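Local structure of DNA polymerase III subunit beta (Helicobacter pylori 26695, 4S3I) at residues 137-142 with 363-368; 157-162 with 170-175; 177-182 with 324-329. The protein tethers DNA polymerases and other proteins to DNA as a sliding ring round the duplex, making polymerases processive. All blocks are in the same frame, centred on the assembly; numbering follows the deposited sequence.

Contact 1: 137-142 with 363-368; sequences VDAFKK and LNAKIS
A helix-to-loop contact, polar at Asp138 and Lys142 and apolar at Ala139, joins helix 135-143 to Ala365 and Ile367 in the extended run before strand 368-371, and so the central domain of this ring-shaped processivity factor to the C-terminal one. Asp138 OD2 uses its anti lone pair to take the backbone N-H of Ala365, with Ala365 N to Asp138 OD2 2.9 Å. One turn on, Lys142 NZ reaches the syn side of Asp138 OD2 at 2.8 Å, 20° out of the carboxylate plane, in a salt bridge within the helix. Lys142 NZ also donates to Ala365 O at 2.9 Å, almost in line with the carbonyl bond, and to a water that also accepts a hydrogen bond from Ile367 N. The lysine can span this distance because its chain is extended beyond CG. Lys142 CB meanwhile rests 3.7 Å from Ile367 CG1. Small side chains suit the close approach between helix and loop: Ala139 CB and Ala365 CB meet at 3.7 Å. Phe140, on another side of the helix, packs on helix 203-212. The N-H and C=O of Ala365 are thus matched by opposite charges that also pair with each other, which probably favours the ionised form of both side chains.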
ATOM      1  N   VAL A 137     -22.646 -11.431  -7.012  1.00 27.51           N
ATOM      2  CA  VAL A 137     -21.486 -10.646  -6.583  1.00 27.03           C
ATOM      3  C   VAL A 137     -20.552 -10.358  -7.764  1.00 27.19           C
ATOM      4  O   VAL A 137     -19.777  -9.399  -7.742  1.00 26.31           O
ATOM      5  CB  VAL A 137     -20.712 -11.277  -5.404  1.00 30.38           C
ATOM      6  CG1 VAL A 137     -21.676 -11.683  -4.281  1.00 31.34           C
ATOM      7  CG2 VAL A 137     -19.868 -12.475  -5.869  1.00 33.07           C
ATOM      8  N   ASP A 138     -20.621 -11.206  -8.785  1.00 27.22           N
ATOM      9  CA  ASP A 138     -19.864 -10.965 -10.008  1.00 26.41           C
ATOM     10  C   ASP A 138     -20.398  -9.695 -10.667  1.00 26.36           C
ATOM     11  O   ASP A 138     -19.638  -8.819 -11.061  1.00 26.04           O
ATOM     12  CB  ASP A 138     -19.997 -12.167 -10.948  1.00 26.64           C
ATOM     13  CG  ASP A 138     -19.072 -12.068 -12.159  1.00 31.41           C
ATOM     14  OD1 ASP A 138     -17.880 -11.755 -11.973  1.00 28.11           O
ATOM     15  OD2 ASP A 138     -19.534 -12.300 -13.299  1.00 32.12           O
ATOM     16  N   ALA A 139     -21.720  -9.600 -10.772  1.00 26.74           N
ATOM     17  CA  ALA A 139     -22.359  -8.399 -11.291  1.00 26.84           C
ATOM     18  C   ALA A 139     -21.988  -7.177 -10.448  1.00 29.50           C
ATOM     19  O   ALA A 139     -21.675  -6.119 -10.983  1.00 26.57           O
ATOM     20  CB  ALA A 139     -23.891  -8.586 -11.347  1.00 27.42           C
ATOM     21  N   PHE A 140     -22.044  -7.320  -9.125  1.00 26.80           N
ATOM     22  CA  PHE A 140     -21.723  -6.214  -8.225  1.00 26.75           C
ATOM     23  C   PHE A 140     -20.277  -5.754  -8.438  1.00 26.30           C
ATOM     24  O   PHE A 140     -19.998  -4.561  -8.548  1.00 26.28           O
ATOM     25  CB  PHE A 140     -21.911  -6.628  -6.748  1.00 26.92           C
ATOM     26  CG  PHE A 140     -23.343  -6.703  -6.303  1.00 27.48           C
ATOM     27  CD1 PHE A 140     -24.376  -6.284  -7.132  1.00 27.84           C
ATOM     28  CD2 PHE A 140     -23.657  -7.175  -5.031  1.00 42.05           C
ATOM     29  CE1 PHE A 140     -25.700  -6.351  -6.717  1.00 28.65           C
ATOM     30  CE2 PHE A 140     -24.981  -7.244  -4.604  1.00 41.69           C
ATOM     31  CZ  PHE A 140     -26.002  -6.829  -5.448  1.00 36.45           C
ATOM     32  N   LYS A 141     -19.356  -6.704  -8.485  1.00 26.02           N
ATOM     33  CA  LYS A 141     -17.944  -6.337  -8.604  1.00 25.68           C
ATOM     34  C   LYS A 141     -17.661  -5.688  -9.961  1.00 31.51           C
ATOM     35  O   LYS A 141     -16.813  -4.798 -10.081  1.00 26.97           O
ATOM     36  CB  LYS A 141     -17.056  -7.568  -8.405  1.00 25.53           C
ATOM     37  CG  LYS A 141     -15.574  -7.255  -8.305  1.00 50.98           C
ATOM     38  CD  LYS A 141     -14.720  -8.485  -8.618  1.00 57.69           C
ATOM     39  CE  LYS A 141     -13.230  -8.155  -8.523  1.00 62.37           C
ATOM     40  NZ  LYS A 141     -12.357  -9.147  -9.226  1.00 67.47           N
ATOM     41  N   LYS A 142     -18.387  -6.116 -10.988  1.00 29.06           N
ATOM     42  CA  LYS A 142     -18.111  -5.630 -12.337  1.00 29.25           C
ATOM     43  C   LYS A 142     -18.676  -4.237 -12.546  1.00 29.72           C
ATOM     44  O   LYS A 142     -18.141  -3.440 -13.313  1.00 27.80           O
ATOM     45  CB  LYS A 142     -18.651  -6.616 -13.379  1.00 25.62           C
ATOM     46  CG  LYS A 142     -17.748  -7.815 -13.584  1.00 25.45           C
ATOM     47  CD  LYS A 142     -18.386  -8.877 -14.497  1.00 27.99           C
ATOM     48  CE  LYS A 142     -17.404 -10.022 -14.787  1.00 25.59           C
ATOM     49  NZ  LYS A 142     -18.119 -11.175 -15.415  1.00 25.92           N
ATOM     50  N   LEU A 363     -22.861 -19.344 -14.115  1.00 66.18           N
ATOM     51  CA  LEU A 363     -22.072 -18.969 -12.946  1.00 58.62           C
ATOM     52  C   LEU A 363     -21.731 -17.489 -12.871  1.00 53.53           C
ATOM     53  O   LEU A 363     -21.428 -16.957 -11.798  1.00 54.02           O
ATOM     54  CB  LEU A 363     -20.789 -19.789 -12.948  1.00 60.13           C
ATOM     55  CG  LEU A 363     -21.101 -21.281 -12.936  1.00 65.50           C
ATOM     56  CD1 LEU A 363     -20.079 -22.093 -13.721  1.00 69.62           C
ATOM     57  CD2 LEU A 363     -21.206 -21.762 -11.504  1.00 68.74           C
ATOM     58  N   ASN A 364     -21.809 -16.827 -14.018  1.00 47.12           N
ATOM     59  CA  ASN A 364     -21.230 -15.503 -14.202  1.00 45.71           C
ATOM     60  C   ASN A 364     -22.249 -14.489 -14.703  1.00 37.68           C
ATOM     61  O   ASN A 364     -23.233 -14.842 -15.351  1.00 40.29           O
ATOM     62  CB  ASN A 364     -20.105 -15.613 -15.226  1.00 54.87           C
ATOM     63  CG  ASN A 364     -20.541 -16.393 -16.471  1.00 73.37           C
ATOM     64  OD1 ASN A 364     -20.844 -17.593 -16.393  1.00 74.83           O
ATOM     65  ND2 ASN A 364     -20.587 -15.714 -17.620  1.00 74.29           N
ATOM     66  N   ALA A 365     -22.005 -13.218 -14.413  1.00 30.87           N
ATOM     67  CA  ALA A 365     -22.819 -12.159 -14.984  1.00 28.37           C
ATOM     68  C   ALA A 365     -22.103 -11.650 -16.233  1.00 28.21           C
ATOM     69  O   ALA A 365     -20.874 -11.550 -16.231  1.00 28.57           O
ATOM     70  CB  ALA A 365     -22.989 -11.037 -13.994  1.00 27.83           C
ATOM     71  N   LYS A 366     -22.850 -11.295 -17.276  1.00 27.29           N
ATOM     72  CA  LYS A 366     -22.242 -10.615 -18.424  1.00 26.97           C
ATOM     73  C   LYS A 366     -22.667  -9.160 -18.456  1.00 26.92           C
ATOM     74  O   LYS A 366     -23.834  -8.841 -18.676  1.00 28.83           O
ATOM     75  CB  LYS A 366     -22.591 -11.311 -19.737  1.00 27.25           C
ATOM     76  CG  LYS A 366     -22.266 -12.797 -19.746  1.00 27.47           C
ATOM     77  CD  LYS A 366     -22.409 -13.365 -21.147  1.00 27.73           C
ATOM     78  CE  LYS A 366     -22.217 -14.873 -21.152  1.00 28.12           C
ATOM     79  NZ  LYS A 366     -22.501 -15.398 -22.527  1.00 29.23           N
ATOM     80  N   ILE A 367     -21.699  -8.286 -18.226  1.00 26.51           N
ATOM     81  CA  ILE A 367     -21.947  -6.860 -18.084  1.00 26.52           C
ATOM     82  C   ILE A 367     -21.696  -6.179 -19.429  1.00 28.38           C
ATOM     83  O   ILE A 367     -20.732  -6.510 -20.121  1.00 26.15           O
ATOM     84  CB  ILE A 367     -21.006  -6.236 -17.007  1.00 28.47           C
ATOM     85  CG1 ILE A 367     -21.599  -6.382 -15.600  1.00 28.76           C
ATOM     86  CG2 ILE A 367     -20.787  -4.749 -17.263  1.00 26.18           C
ATOM     87  CD1 ILE A 367     -22.017  -7.777 -15.214  1.00 26.58           C
ATOM     88  N   SER A 368     -22.570  -5.244 -19.792  1.00 26.91           N
ATOM     89  CA  SER A 368     -22.404  -4.430 -20.987  1.00 26.77           C
ATOM     90  C   SER A 368     -22.266  -3.011 -20.496  1.00 31.14           C
ATOM     91  O   SER A 368     -22.896  -2.644 -19.499  1.00 27.11           O
ATOM     92  CB  SER A 368     -23.649  -4.545 -21.889  1.00 27.26           C
ATOM     93  OG  SER A 368     -23.849  -5.879 -22.307  1.00 29.40           O
TER
HETATM   94  O   HOH W   1     -18.929  -9.505 -17.927  1.00 21.03           O

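Contact 2: 157-162 with 170-175; sequences AGILMQ and LSVVGT
Gln162 O is gripped from two directions: Ser171 N donates to it at 2.8 Å, and a water gives it a second hydrogen bond at 3.0 Å while also bonding Ser171 OG. The CA of Leu170 adds a CA-H...O contact with the same oxygen. The pair lies toward the turn of the antiparallel beta hairpin formed by strands 158-164 and 169-175 in the central domain, and the two strands lie next to each other in a sheet that continues into the C-terminal domain. In the other half of the same hydrogen-bonded pair, Gln162 N reaches Ser171 O at 2.8 Å with an N-H...O angle of 175°. Leu160 and Val173 form the next hydrogen-bonded pair. Leu160 N donates in the carbonyl plane of Val173 O, whereas Val173 N meets Leu160 O tilted 16° from its plane. Between these pairs lies Met161 with Val172, a non-hydrogen-bonded pair.

Side chains alternate between the two faces. Leu160 and Val173 lie side by side on one, with Leu160 CD2 and Val173 CG2 4.1 Å apart. Ser171 and Gln162 share that face; Gln162 is partly exposed, as suits its amide, and the Ser171 hydroxyl bonds the water on Gln162 O. The other face carries Met161 and Val172, and with Ile159 they give the apolar surface on which Phe140 and Ile143 of helix 135-143 pack. Leu170 crosses Met161 there, Leu170 CD1 lying 3.9 Å from Met161 CB. Ile159 holds CG1 anti to the backbone N (chi1 -172°), a setting that carries its chain across to Val172, where Ile159 CD1 touches Val172 CG1 at 3.5 Å.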
ATOM      1  N   ALA A 157     -26.211   7.118  -6.470  1.00 38.26           N
ATOM      2  CA  ALA A 157     -25.147   6.798  -5.524  1.00 41.16           C
ATOM      3  C   ALA A 157     -25.218   5.334  -5.080  1.00 42.05           C
ATOM      4  O   ALA A 157     -24.532   4.921  -4.142  1.00 46.01           O
ATOM      5  CB  ALA A 157     -25.207   7.735  -4.308  1.00 42.64           C
ATOM      6  N   GLY A 158     -26.052   4.549  -5.750  1.00 40.93           N
ATOM      7  CA  GLY A 158     -26.178   3.147  -5.408  1.00 37.76           C
ATOM      8  C   GLY A 158     -26.304   2.253  -6.624  1.00 38.24           C
ATOM      9  O   GLY A 158     -26.336   2.736  -7.755  1.00 35.13           O
ATOM     10  N   ILE A 159     -26.381   0.945  -6.386  1.00 32.07           N
ATOM     11  CA  ILE A 159     -26.585  -0.008  -7.464  1.00 29.83           C
ATOM     12  C   ILE A 159     -28.042  -0.453  -7.489  1.00 35.70           C
ATOM     13  O   ILE A 159     -28.653  -0.730  -6.438  1.00 30.87           O
ATOM     14  CB  ILE A 159     -25.631  -1.207  -7.341  1.00 29.07           C
ATOM     15  CG1 ILE A 159     -25.720  -2.109  -8.580  1.00 30.99           C
ATOM     16  CG2 ILE A 159     -25.898  -1.991  -6.059  1.00 33.25           C
ATOM     17  CD1 ILE A 159     -24.485  -2.958  -8.765  1.00 33.50           C
ATOM     18  N   LEU A 160     -28.619  -0.483  -8.686  1.00 30.70           N
ATOM     19  CA  LEU A 160     -30.012  -0.884  -8.841  1.00 31.42           C
ATOM     20  C   LEU A 160     -30.157  -2.401  -8.945  1.00 35.55           C
ATOM     21  O   LEU A 160     -29.449  -3.039  -9.719  1.00 30.57           O
ATOM     22  CB  LEU A 160     -30.634  -0.236 -10.075  1.00 31.89           C
ATOM     23  CG  LEU A 160     -31.999  -0.813 -10.476  1.00 33.52           C
ATOM     24  CD1 LEU A 160     -33.056  -0.569  -9.390  1.00 42.48           C
ATOM     25  CD2 LEU A 160     -32.474  -0.262 -11.818  1.00 33.63           C
ATOM     26  N   MET A 161     -31.078  -2.968  -8.162  1.00 31.71           N
ATOM     27  CA  MET A 161     -31.500  -4.354  -8.354  1.00 35.12           C
ATOM     28  C   MET A 161     -32.973  -4.343  -8.705  1.00 36.59           C
ATOM     29  O   MET A 161     -33.820  -4.014  -7.866  1.00 34.91           O
ATOM     30  CB  MET A 161     -31.261  -5.192  -7.095  1.00 34.99           C
ATOM     31  CG  MET A 161     -29.788  -5.350  -6.735  1.00 34.85           C
ATOM     32  SD  MET A 161     -29.574  -6.154  -5.141  1.00 39.76           S
ATOM     33  CE  MET A 161     -29.962  -7.865  -5.562  1.00 41.39           C
ATOM     34  N   GLN A 162     -33.277  -4.685  -9.951  1.00 32.84           N
ATOM     35  CA  GLN A 162     -34.657  -4.680 -10.421  1.00 34.15           C
ATOM     36  C   GLN A 162     -35.157  -6.110 -10.584  1.00 37.16           C
ATOM     37  O   GLN A 162     -34.612  -6.880 -11.387  1.00 34.59           O
ATOM     38  CB  GLN A 162     -34.755  -3.938 -11.753  1.00 42.70           C
ATOM     39  CG  GLN A 162     -36.173  -3.602 -12.202  1.00 49.58           C
ATOM     40  CD  GLN A 162     -36.181  -2.638 -13.385  1.00 59.99           C
ATOM     41  OE1 GLN A 162     -36.330  -1.425 -13.212  1.00 65.65           O
ATOM     42  NE2 GLN A 162     -36.001  -3.174 -14.588  1.00 61.39           N
ATOM     43  N   LEU A 170     -33.495 -10.752 -12.794  1.00 33.13           N
ATOM     44  CA  LEU A 170     -33.015  -9.681 -11.945  1.00 33.94           C
ATOM     45  C   LEU A 170     -32.052  -8.852 -12.778  1.00 33.88           C
ATOM     46  O   LEU A 170     -31.065  -9.377 -13.314  1.00 31.12           O
ATOM     47  CB  LEU A 170     -32.295 -10.257 -10.729  1.00 32.09           C
ATOM     48  CG  LEU A 170     -31.457  -9.286  -9.893  1.00 36.38           C
ATOM     49  CD1 LEU A 170     -32.340  -8.180  -9.317  1.00 33.38           C
ATOM     50  CD2 LEU A 170     -30.753 -10.043  -8.779  1.00 33.66           C
ATOM     51  N   SER A 171     -32.345  -7.562 -12.913  1.00 31.89           N
ATOM     52  CA  SER A 171     -31.437  -6.667 -13.619  1.00 31.27           C
ATOM     53  C   SER A 171     -30.620  -5.876 -12.612  1.00 32.71           C
ATOM     54  O   SER A 171     -31.142  -5.420 -11.587  1.00 34.86           O
ATOM     55  CB  SER A 171     -32.203  -5.719 -14.542  1.00 42.34           C
ATOM     56  OG  SER A 171     -33.016  -6.442 -15.441  1.00 42.72           O
ATOM     57  N   VAL A 172     -29.339  -5.717 -12.918  1.00 30.03           N
ATOM     58  CA  VAL A 172     -28.402  -5.024 -12.043  1.00 29.58           C
ATOM     59  C   VAL A 172     -27.774  -3.918 -12.867  1.00 29.31           C
ATOM     60  O   VAL A 172     -27.245  -4.172 -13.953  1.00 28.96           O
ATOM     61  CB  VAL A 172     -27.347  -5.990 -11.485  1.00 28.98           C
ATOM     62  CG1 VAL A 172     -26.431  -5.280 -10.531  1.00 28.61           C
ATOM     63  CG2 VAL A 172     -28.012  -7.175 -10.777  1.00 29.34           C
ATOM     64  N   VAL A 173     -27.871  -2.681 -12.373  1.00 29.57           N
ATOM     65  CA  VAL A 173     -27.487  -1.488 -13.142  1.00 29.54           C
ATOM     66  C   VAL A 173     -26.745  -0.478 -12.280  1.00 34.57           C
ATOM     67  O   VAL A 173     -27.163  -0.187 -11.149  1.00 29.79           O
ATOM     68  CB  VAL A 173     -28.726  -0.763 -13.715  1.00 30.37           C
ATOM     69  CG1 VAL A 173     -28.310   0.341 -14.671  1.00 30.38           C
ATOM     70  CG2 VAL A 173     -29.665  -1.740 -14.419  1.00 33.19           C
ATOM     71  N   GLY A 174     -25.646   0.056 -12.809  1.00 29.06           N
ATOM     72  CA  GLY A 174     -24.981   1.188 -12.184  1.00 29.04           C
ATOM     73  C   GLY A 174     -24.760   2.259 -13.240  1.00 31.93           C
ATOM     74  O   GLY A 174     -24.548   1.936 -14.411  1.00 28.96           O
ATOM     75  N   THR A 175     -24.821   3.528 -12.856  1.00 30.22           N
ATOM     76  CA  THR A 175     -24.443   4.590 -13.791  1.00 36.97           C
ATOM     77  C   THR A 175     -23.935   5.831 -13.071  1.00 40.81           C
ATOM     78  O   THR A 175     -24.289   6.064 -11.908  1.00 41.09           O
ATOM     79  CB  THR A 175     -25.609   4.979 -14.720  1.00 43.49           C
ATOM     80  OG1 THR A 175     -25.256   6.140 -15.483  1.00 43.81           O
ATOM     81  CG2 THR A 175     -26.853   5.284 -13.917  1.00 41.43           C
TER
HETATM   82  O   HOH W   2     -25.871   4.076 -10.034  1.00 29.83           O
HETATM   83  O   HOH W   3     -35.340  -7.744 -14.199  1.00 36.66           O

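Contact 3: 177-182 with 324-329; sequences TKRLSY and AKFFLE
Arg179 reaches from its strand to Phe326 and Glu329 on helix 324-332. From CB its chain leaves with CG set between the backbone N and the carbonyl carbon (chi1 45°) and then runs extended to NE, a shape that carries the guanidinium across to the helix. CD is the first atom to meet the partner: Arg179 CD sits over the Phe326 ring in a CH-pi contact, 3.9 Å from the centroid and 18° off the ring normal. NE follows over the same face, nearer the rim, and is also held by a salt bridge to Asp176. Arg179 CZ lies 3.4 Å from Phe326 CD1, and the guanidinium and ring planes are only 16° apart, so the flat charged group rests on the flat hydrocarbon.

The contact spans the junction of the central and C-terminal domains. Strand 179-185 pairs with strand 368-371 in an antiparallel sheet shared by the two, and the helix packs beside that seam; Met371 touches both Arg179 and Phe326.

At the tip, Glu329 OE2 forms a salt bridge with the guanidinium, the carboxylate nearly coplanar with it. Arg179 NH1 to Glu329 OE2 measures 2.4 Å, a length too short to trust; Arg179 NH2 adds a weak bond to the same Glu329 OE2 at 2.9 Å. NH1 also donates to a water at the guanidinium edge, which passes a hydrogen bond to Phe326 O at 2.9 Å. An arginine suits this place because it offers apolar methylenes, a flat surface and several N-H groups in succession. Lys325 NZ stands 4.4 Å from Arg179 NH2, a like charge that the glutamate probably offsets. Lys178 CB also comes within 3.5 Å of Phe326 CE2, the two side chains crossing at a slant.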
ATOM      1  N   THR A 177     -23.880   8.785 -15.130  1.00 42.75           N
ATOM      2  CA  THR A 177     -24.310   9.728 -16.184  1.00 48.76           C
ATOM      3  C   THR A 177     -23.395   9.885 -17.407  1.00 46.48           C
ATOM      4  O   THR A 177     -23.839  10.407 -18.429  1.00 53.33           O
ATOM      5  CB  THR A 177     -24.666  11.145 -15.643  1.00 65.80           C
ATOM      6  OG1 THR A 177     -23.475  11.808 -15.185  1.00 65.34           O
ATOM      7  CG2 THR A 177     -25.685  11.046 -14.521  1.00 64.52           C
ATOM      8  N   LYS A 178     -22.137   9.454 -17.305  1.00 43.15           N
ATOM      9  CA  LYS A 178     -21.244   9.436 -18.464  1.00 48.03           C
ATOM     10  C   LYS A 178     -21.262   8.044 -19.077  1.00 45.72           C
ATOM     11  O   LYS A 178     -20.996   7.853 -20.270  1.00 40.02           O
ATOM     12  CB  LYS A 178     -19.804   9.767 -18.062  1.00 55.04           C
ATOM     13  CG  LYS A 178     -19.573  11.173 -17.528  1.00 66.23           C
ATOM     14  CD  LYS A 178     -20.010  12.233 -18.531  1.00 75.28           C
ATOM     15  CE  LYS A 178     -19.359  13.588 -18.255  1.00 78.33           C
ATOM     16  NZ  LYS A 178     -18.108  13.781 -19.046  1.00 77.49           N
ATOM     17  N   ARG A 179     -21.561   7.068 -18.231  1.00 39.11           N
ATOM     18  CA  ARG A 179     -21.555   5.672 -18.632  1.00 35.06           C
ATOM     19  C   ARG A 179     -22.544   4.910 -17.773  1.00 34.70           C
ATOM     20  O   ARG A 179     -22.948   5.371 -16.695  1.00 32.76           O
ATOM     21  CB  ARG A 179     -20.161   5.078 -18.477  1.00 37.17           C
ATOM     22  CG  ARG A 179     -19.523   5.459 -17.163  1.00 41.98           C
ATOM     23  CD  ARG A 179     -18.180   4.830 -16.976  1.00 38.18           C
ATOM     24  NE  ARG A 179     -17.549   5.303 -15.744  1.00 27.80           N
ATOM     25  CZ  ARG A 179     -16.483   4.733 -15.199  1.00 29.20           C
ATOM     26  NH1 ARG A 179     -15.939   3.680 -15.787  1.00 26.83           N
ATOM     27  NH2 ARG A 179     -15.965   5.218 -14.079  1.00 29.40           N
ATOM     28  N   LEU A 180     -22.940   3.748 -18.263  1.00 31.13           N
ATOM     29  CA  LEU A 180     -23.986   2.969 -17.630  1.00 34.39           C
ATOM     30  C   LEU A 180     -23.628   1.525 -17.883  1.00 35.62           C
ATOM     31  O   LEU A 180     -23.369   1.138 -19.029  1.00 31.26           O
ATOM     32  CB  LEU A 180     -25.336   3.321 -18.256  1.00 39.46           C
ATOM     33  CG  LEU A 180     -26.573   2.559 -17.789  1.00 46.05           C
ATOM     34  CD1 LEU A 180     -27.735   3.520 -17.618  1.00 50.41           C
ATOM     35  CD2 LEU A 180     -26.920   1.483 -18.796  1.00 44.41           C
ATOM     36  N   SER A 181     -23.560   0.741 -16.811  1.00 28.09           N
ATOM     37  CA  SER A 181     -23.254  -0.677 -16.938  1.00 27.61           C
ATOM     38  C   SER A 181     -24.429  -1.448 -16.395  1.00 34.92           C
ATOM     39  O   SER A 181     -25.023  -1.069 -15.370  1.00 28.32           O
ATOM     40  CB  SER A 181     -21.983  -1.053 -16.183  1.00 27.07           C
ATOM     41  OG  SER A 181     -20.850  -0.513 -16.822  1.00 31.84           O
ATOM     42  N   TYR A 182     -24.774  -2.527 -17.085  1.00 27.91           N
ATOM     43  CA  TYR A 182     -25.946  -3.301 -16.709  1.00 28.35           C
ATOM     44  C   TYR A 182     -25.755  -4.772 -16.994  1.00 35.23           C
ATOM     45  O   TYR A 182     -24.874  -5.164 -17.769  1.00 27.68           O
ATOM     46  CB  TYR A 182     -27.188  -2.795 -17.444  1.00 29.03           C
ATOM     47  CG  TYR A 182     -27.131  -3.000 -18.945  1.00 36.51           C
ATOM     48  CD1 TYR A 182     -26.591  -2.024 -19.773  1.00 38.30           C
ATOM     49  CD2 TYR A 182     -27.625  -4.163 -19.535  1.00 39.97           C
ATOM     50  CE1 TYR A 182     -26.536  -2.195 -21.145  1.00 38.86           C
ATOM     51  CE2 TYR A 182     -27.572  -4.345 -20.903  1.00 43.30           C
ATOM     52  CZ  TYR A 182     -27.023  -3.355 -21.702  1.00 43.98           C
ATOM     53  OH  TYR A 182     -26.965  -3.517 -23.066  1.00 50.19           O
ATOM     54  N   ALA A 324     -10.341   7.157 -21.902  1.00 27.71           N
ATOM     55  CA  ALA A 324      -9.465   5.994 -21.777  1.00 29.96           C
ATOM     56  C   ALA A 324      -9.841   5.148 -20.562  1.00 28.06           C
ATOM     57  O   ALA A 324     -10.026   3.927 -20.664  1.00 26.39           O
ATOM     58  CB  ALA A 324      -8.002   6.446 -21.702  1.00 28.64           C
ATOM     59  N   LYS A 325      -9.949   5.799 -19.410  1.00 27.11           N
ATOM     60  CA  LYS A 325     -10.334   5.102 -18.182  1.00 26.84           C
ATOM     61  C   LYS A 325     -11.677   4.392 -18.317  1.00 26.58           C
ATOM     62  O   LYS A 325     -11.823   3.251 -17.884  1.00 26.19           O
ATOM     63  CB  LYS A 325     -10.374   6.085 -17.006  1.00 28.24           C
ATOM     64  CG  LYS A 325     -11.011   5.519 -15.733  1.00 35.83           C
ATOM     65  CD  LYS A 325     -11.352   6.667 -14.769  1.00 48.89           C
ATOM     66  CE  LYS A 325     -11.879   6.163 -13.437  1.00 53.16           C
ATOM     67  NZ  LYS A 325     -12.376   7.296 -12.599  1.00 58.60           N
ATOM     68  N   PHE A 326     -12.668   5.041 -18.917  1.00 26.88           N
ATOM     69  CA  PHE A 326     -13.980   4.379 -19.035  1.00 26.74           C
ATOM     70  C   PHE A 326     -13.864   3.153 -19.931  1.00 26.28           C
ATOM     71  O   PHE A 326     -14.396   2.079 -19.626  1.00 26.00           O
ATOM     72  CB  PHE A 326     -15.052   5.310 -19.606  1.00 27.24           C
ATOM     73  CG  PHE A 326     -15.361   6.508 -18.743  1.00 27.83           C
ATOM     74  CD1 PHE A 326     -14.820   6.637 -17.468  1.00 27.84           C
ATOM     75  CD2 PHE A 326     -16.197   7.506 -19.216  1.00 39.03           C
ATOM     76  CE1 PHE A 326     -15.106   7.748 -16.683  1.00 34.18           C
ATOM     77  CE2 PHE A 326     -16.492   8.617 -18.438  1.00 45.72           C
ATOM     78  CZ  PHE A 326     -15.946   8.739 -17.172  1.00 41.94           C
ATOM     79  N   PHE A 327     -13.163   3.314 -21.045  1.00 26.27           N
ATOM     80  CA  PHE A 327     -13.028   2.222 -21.994  1.00 25.93           C
ATOM     81  C   PHE A 327     -12.330   1.059 -21.306  1.00 25.57           C
ATOM     82  O   PHE A 327     -12.743  -0.096 -21.427  1.00 25.34           O
ATOM     83  CB  PHE A 327     -12.217   2.690 -23.210  1.00 26.05           C
ATOM     84  CG  PHE A 327     -12.540   1.950 -24.484  1.00 26.14           C
ATOM     85  CD1 PHE A 327     -12.092   0.649 -24.683  1.00 26.24           C
ATOM     86  CD2 PHE A 327     -13.294   2.564 -25.487  1.00 26.16           C
ATOM     87  CE1 PHE A 327     -12.376  -0.050 -25.882  1.00 27.50           C
ATOM     88  CE2 PHE A 327     -13.595   1.886 -26.681  1.00 26.13           C
ATOM     89  CZ  PHE A 327     -13.130   0.568 -26.877  1.00 25.71           C
ATOM     90  N   LEU A 328     -11.262   1.360 -20.575  1.00 25.61           N
ATOM     91  CA  LEU A 328     -10.527   0.304 -19.884  1.00 25.35           C
ATOM     92  C   LEU A 328     -11.414  -0.388 -18.862  1.00 25.21           C
ATOM     93  O   LEU A 328     -11.425  -1.619 -18.761  1.00 25.00           O
ATOM     94  CB  LEU A 328      -9.276   0.857 -19.191  1.00 25.52           C
ATOM     95  CG  LEU A 328      -8.093   1.140 -20.090  1.00 32.23           C
ATOM     96  CD1 LEU A 328      -6.957   1.802 -19.303  1.00 32.52           C
ATOM     97  CD2 LEU A 328      -7.619  -0.156 -20.744  1.00 31.83           C
ATOM     98  N   GLU A 329     -12.164   0.399 -18.096  1.00 25.40           N
ATOM     99  CA  GLU A 329     -13.018  -0.211 -17.090  1.00 28.49           C
ATOM    100  C   GLU A 329     -14.092  -1.083 -17.734  1.00 29.01           C
ATOM    101  O   GLU A 329     -14.417  -2.144 -17.221  1.00 25.11           O
ATOM    102  CB  GLU A 329     -13.599   0.848 -16.135  1.00 25.63           C
ATOM    103  CG  GLU A 329     -12.496   1.510 -15.297  1.00 28.43           C
ATOM    104  CD  GLU A 329     -13.026   2.404 -14.173  1.00 31.94           C
ATOM    105  OE1 GLU A 329     -12.315   2.544 -13.160  1.00 35.66           O
ATOM    106  OE2 GLU A 329     -14.128   2.976 -14.305  1.00 32.02           O
TER
HETATM  107  O   HOH W   4     -16.921   2.193 -18.151  1.00 26.55           O

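From the N terminus, the first domain passes before any contact opens. Helix 135-143 then begins contact 1, which does not close until 363-368, some 220 residues later. Inside that long loop, contact 2 closes quickly, as a hairpin between strands 158-164 and 169-175. Contact 3 starts after it, at strand 179-185, and closes at helix 324-332; contacts 2 and 3 are in series, both nested within contact 1. Ala139 CB of the helix comes near Val172 CG1 of the hairpin, Gly174 O probably bonds Ser181 N between neighbouring strands, and Ser368 O likewise Tyr182 N. Contacts 1 and 3 both run from the central to the C-terminal domain, whereas contact 2 stays within the central one.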